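Local structure of hydrolase, HD family (Bacillus thuringiensis serovar konkukian, 3DJB) at residues 12-17 / 55-60. The protein is probably a metal-dependent hydrolase of the HD superfamily, an all-helical protein that binds a magnesium ion. The protein carries 3 engineered substitutions. Numbering follows the deposited sequence.
Sequences TFVKHI and ALLHDV
Val14, near the C-terminal end of helix 3-17, meets Val60 and Leu57 of 55-60 through its two methyls. The side chains that meet are apolar, Val14 also lying against the backbone carbonyl of Leu56, and no hydrogen bond joins the segments. CG2 of Val14, set beside its own backbone N with CG1 anti to it (chi1 178°), touches Leu57 CD2, the two side chains crossing at a slant, and lies 3.8 Å from Val60 CG2; the latter methyl also faces Val14 CG1 at 4.0 Å. Valine is short enough for this approach, the CA atoms of Val14 and Val60 being 7.1 Å apart, and its branch at CB puts both methyls close to the backbone, where they can meet the other segment. Ile17 extends the surface with its CG2, 4.3 Å from Val60 CG2.

Phe13 adds an aromatic ring. Leu57 CD2 sits at its edge, near the ring plane, 3.7 Å from Phe13 CD1. Leucine's longer arm lets one methyl reach both Phe13 and Val14.

His58 and Asp59 are magnesium ligands of the HD motif, so the turn that carries them packs on helix 3-17 through Leu57 and Val60. Trp79 of helix 73-82 stacks on Phe13 and touches Leu57, while Asp59 packs against helix 27-41.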
ATOM      1  N   THR A  12     -10.999  -0.805 -28.690  1.00 72.51           N
ATOM      2  CA  THR A  12     -10.740   0.548 -29.085  1.00 73.91           C
ATOM      3  C   THR A  12     -11.935   1.367 -28.657  1.00 74.94           C
ATOM      4  O   THR A  12     -11.788   2.515 -28.255  1.00 75.82           O
ATOM      5  CB  THR A  12     -10.532   0.637 -30.598  1.00 75.30           C
ATOM      6  OG1 THR A  12      -9.399  -0.165 -30.970  1.00 75.75           O
ATOM      7  CG2 THR A  12     -10.289   2.086 -31.013  1.00 76.45           C
ATOM      8  N   PHE A  13     -13.118   0.762 -28.704  1.00 75.86           N
ATOM      9  CA  PHE A  13     -14.340   1.468 -28.313  1.00 77.87           C
ATOM     10  C   PHE A  13     -14.301   1.963 -26.863  1.00 79.87           C
ATOM     11  O   PHE A  13     -14.724   3.089 -26.567  1.00 80.16           O
ATOM     12  CB  PHE A  13     -15.558   0.564 -28.516  1.00 76.60           C
ATOM     13  CG  PHE A  13     -16.857   1.177 -28.065  1.00 75.56           C
ATOM     14  CD1 PHE A  13     -17.496   0.715 -26.917  1.00 75.53           C
ATOM     15  CD2 PHE A  13     -17.453   2.199 -28.798  1.00 74.71           C
ATOM     16  CE1 PHE A  13     -18.715   1.259 -26.501  1.00 73.94           C
ATOM     17  CE2 PHE A  13     -18.672   2.751 -28.392  1.00 73.82           C
ATOM     18  CZ  PHE A  13     -19.302   2.275 -27.239  1.00 73.79           C
ATOM     19  N   VAL A  14     -13.796   1.123 -25.966  1.00 80.78           N
ATOM     20  CA  VAL A  14     -13.697   1.482 -24.565  1.00 81.21           C
ATOM     21  C   VAL A  14     -12.491   2.385 -24.369  1.00 83.76           C
ATOM     22  O   VAL A  14     -12.579   3.403 -23.698  1.00 85.04           O
ATOM     23  CB  VAL A  14     -13.563   0.227 -23.693  1.00 79.40           C
ATOM     24  CG1 VAL A  14     -13.413   0.611 -22.238  1.00 78.11           C
ATOM     25  CG2 VAL A  14     -14.776  -0.652 -23.886  1.00 78.07           C
ATOM     26  N   LYS A  15     -11.368   2.022 -24.978  1.00 86.53           N
ATOM     27  CA  LYS A  15     -10.154   2.820 -24.850  1.00 89.42           C
ATOM     28  C   LYS A  15     -10.381   4.287 -25.208  1.00 92.04           C
ATOM     29  O   LYS A  15      -9.734   5.181 -24.657  1.00 91.87           O
ATOM     30  CB  LYS A  15      -9.047   2.237 -25.730  1.00 88.26           C
ATOM     31  CG  LYS A  15      -8.278   1.097 -25.076  1.00 87.49           C
ATOM     32  CD  LYS A  15      -7.469   1.591 -23.885  1.00 87.53           C
ATOM     33  CE  LYS A  15      -6.016   1.146 -23.994  1.00 87.66           C
ATOM     34  NZ  LYS A  15      -5.110   1.780 -22.986  1.00 86.79           N
ATOM     35  N   HIS A  16     -11.318   4.525 -26.119  1.00 95.20           N
ATOM     36  CA  HIS A  16     -11.638   5.873 -26.568  1.00 98.70           C
ATOM     37  C   HIS A  16     -12.614   6.593 -25.643  1.00 99.11           C
ATOM     38  O   HIS A  16     -12.304   7.655 -25.100  1.00 99.40           O
ATOM     39  CB  HIS A  16     -12.212   5.831 -27.991  1.00101.86           C
ATOM     40  CG  HIS A  16     -11.348   6.508 -29.012  1.00105.49           C
ATOM     41  ND1 HIS A  16     -10.091   6.047 -29.353  1.00106.97           N
ATOM     42  CD2 HIS A  16     -11.546   7.629 -29.745  1.00106.64           C
ATOM     43  CE1 HIS A  16      -9.555   6.855 -30.251  1.00107.92           C
ATOM     44  NE2 HIS A  16     -10.417   7.825 -30.506  1.00107.88           N
ATOM     45  N   ILE A  17     -13.798   6.018 -25.470  1.00 99.51           N
ATOM     46  CA  ILE A  17     -14.815   6.628 -24.622  1.00100.14           C
ATOM     47  C   ILE A  17     -14.233   7.045 -23.269  1.00100.65           C
ATOM     48  O   ILE A  17     -14.743   7.961 -22.625  1.00101.20           O
ATOM     49  CB  ILE A  17     -16.009   5.667 -24.402  1.00 99.75           C
ATOM     50  CG1 ILE A  17     -17.181   6.431 -23.800  1.00 99.34           C
ATOM     51  CG2 ILE A  17     -15.604   4.523 -23.487  1.00 99.68           C
ATOM     52  CD1 ILE A  17     -17.693   7.541 -24.682  1.00 99.26           C
ATOM     53  N   ALA A  55     -16.928  -8.647 -20.147  1.00 53.22           N
ATOM     54  CA  ALA A  55     -15.934  -8.091 -19.234  1.00 50.69           C
ATOM     55  C   ALA A  55     -15.402  -6.754 -19.721  1.00 50.15           C
ATOM     56  O   ALA A  55     -15.074  -5.889 -18.925  1.00 48.41           O
ATOM     57  CB  ALA A  55     -14.793  -9.063 -19.084  1.00 50.25           C
ATOM     58  N   LEU A  56     -15.336  -6.599 -21.038  1.00 51.07           N
ATOM     59  CA  LEU A  56     -14.828  -5.396 -21.674  1.00 51.70           C
ATOM     60  C   LEU A  56     -15.782  -4.212 -21.699  1.00 54.01           C
ATOM     61  O   LEU A  56     -15.357  -3.100 -22.000  1.00 54.43           O
ATOM     62  CB  LEU A  56     -14.429  -5.714 -23.110  1.00 51.37           C
ATOM     63  CG  LEU A  56     -12.953  -5.856 -23.493  1.00 51.81           C
ATOM     64  CD1 LEU A  56     -12.677  -7.246 -24.065  1.00 51.25           C
ATOM     65  CD2 LEU A  56     -12.616  -4.785 -24.529  1.00 50.58           C
ATOM     66  N   LEU A  57     -17.060  -4.425 -21.390  1.00 55.71           N
ATOM     67  CA  LEU A  57     -18.018  -3.320 -21.437  1.00 56.87           C
ATOM     68  C   LEU A  57     -18.864  -3.113 -20.172  1.00 58.78           C
ATOM     69  O   LEU A  57     -19.744  -2.235 -20.156  1.00 59.98           O
ATOM     70  CB  LEU A  57     -18.928  -3.488 -22.670  1.00 56.76           C
ATOM     71  CG  LEU A  57     -18.303  -3.403 -24.082  1.00 55.77           C
ATOM     72  CD1 LEU A  57     -19.297  -3.877 -25.130  1.00 53.44           C
ATOM     73  CD2 LEU A  57     -17.872  -1.977 -24.380  1.00 54.51           C
ATOM     74  N   HIS A  58     -18.597  -3.898 -19.121  1.00 58.11           N
ATOM     75  CA  HIS A  58     -19.337  -3.790 -17.849  1.00 57.60           C
ATOM     76  C   HIS A  58     -19.145  -2.418 -17.224  1.00 56.70           C
ATOM     77  O   HIS A  58     -20.019  -1.889 -16.536  1.00 55.98           O
ATOM     78  CB  HIS A  58     -18.895  -4.894 -16.846  1.00 59.89           C
ATOM     79  CG  HIS A  58     -17.503  -4.734 -16.290  1.00 64.46           C
ATOM     80  ND1 HIS A  58     -16.379  -4.605 -17.085  1.00 66.22           N
ATOM     81  CD2 HIS A  58     -17.048  -4.752 -15.011  1.00 66.37           C
ATOM     82  CE1 HIS A  58     -15.298  -4.552 -16.322  1.00 65.24           C
ATOM     83  NE2 HIS A  58     -15.676  -4.641 -15.060  1.00 66.11           N
ATOM     84  N   ASP A  59     -17.985  -1.847 -17.502  1.00 55.66           N
ATOM     85  CA  ASP A  59     -17.624  -0.556 -16.983  1.00 55.23           C
ATOM     86  C   ASP A  59     -18.186   0.614 -17.772  1.00 56.41           C
ATOM     87  O   ASP A  59     -18.380   1.694 -17.221  1.00 57.70           O
ATOM     88  CB  ASP A  59     -16.104  -0.457 -16.907  1.00 54.64           C
ATOM     89  CG  ASP A  59     -15.564  -0.864 -15.551  1.00 53.95           C
ATOM     90  OD1 ASP A  59     -16.057  -1.850 -14.970  1.00 53.61           O
ATOM     91  OD2 ASP A  59     -14.635  -0.194 -15.066  1.00 53.25           O
ATOM     92  N   VAL A  60     -18.462   0.408 -19.053  1.00 56.48           N
ATOM     93  CA  VAL A  60     -18.975   1.482 -19.890  1.00 55.99           C
ATOM     94  C   VAL A  60     -20.431   1.820 -19.609  1.00 57.45           C
ATOM     95  O   VAL A  60     -20.931   2.874 -20.013  1.00 57.80           O
ATOM     96  CB  VAL A  60     -18.782   1.134 -21.364  1.00 55.60           C
ATOM     97  CG1 VAL A  60     -19.365   2.213 -22.252  1.00 55.22           C
ATOM     98  CG2 VAL A  60     -17.302   0.997 -21.631  1.00 56.62           C
TER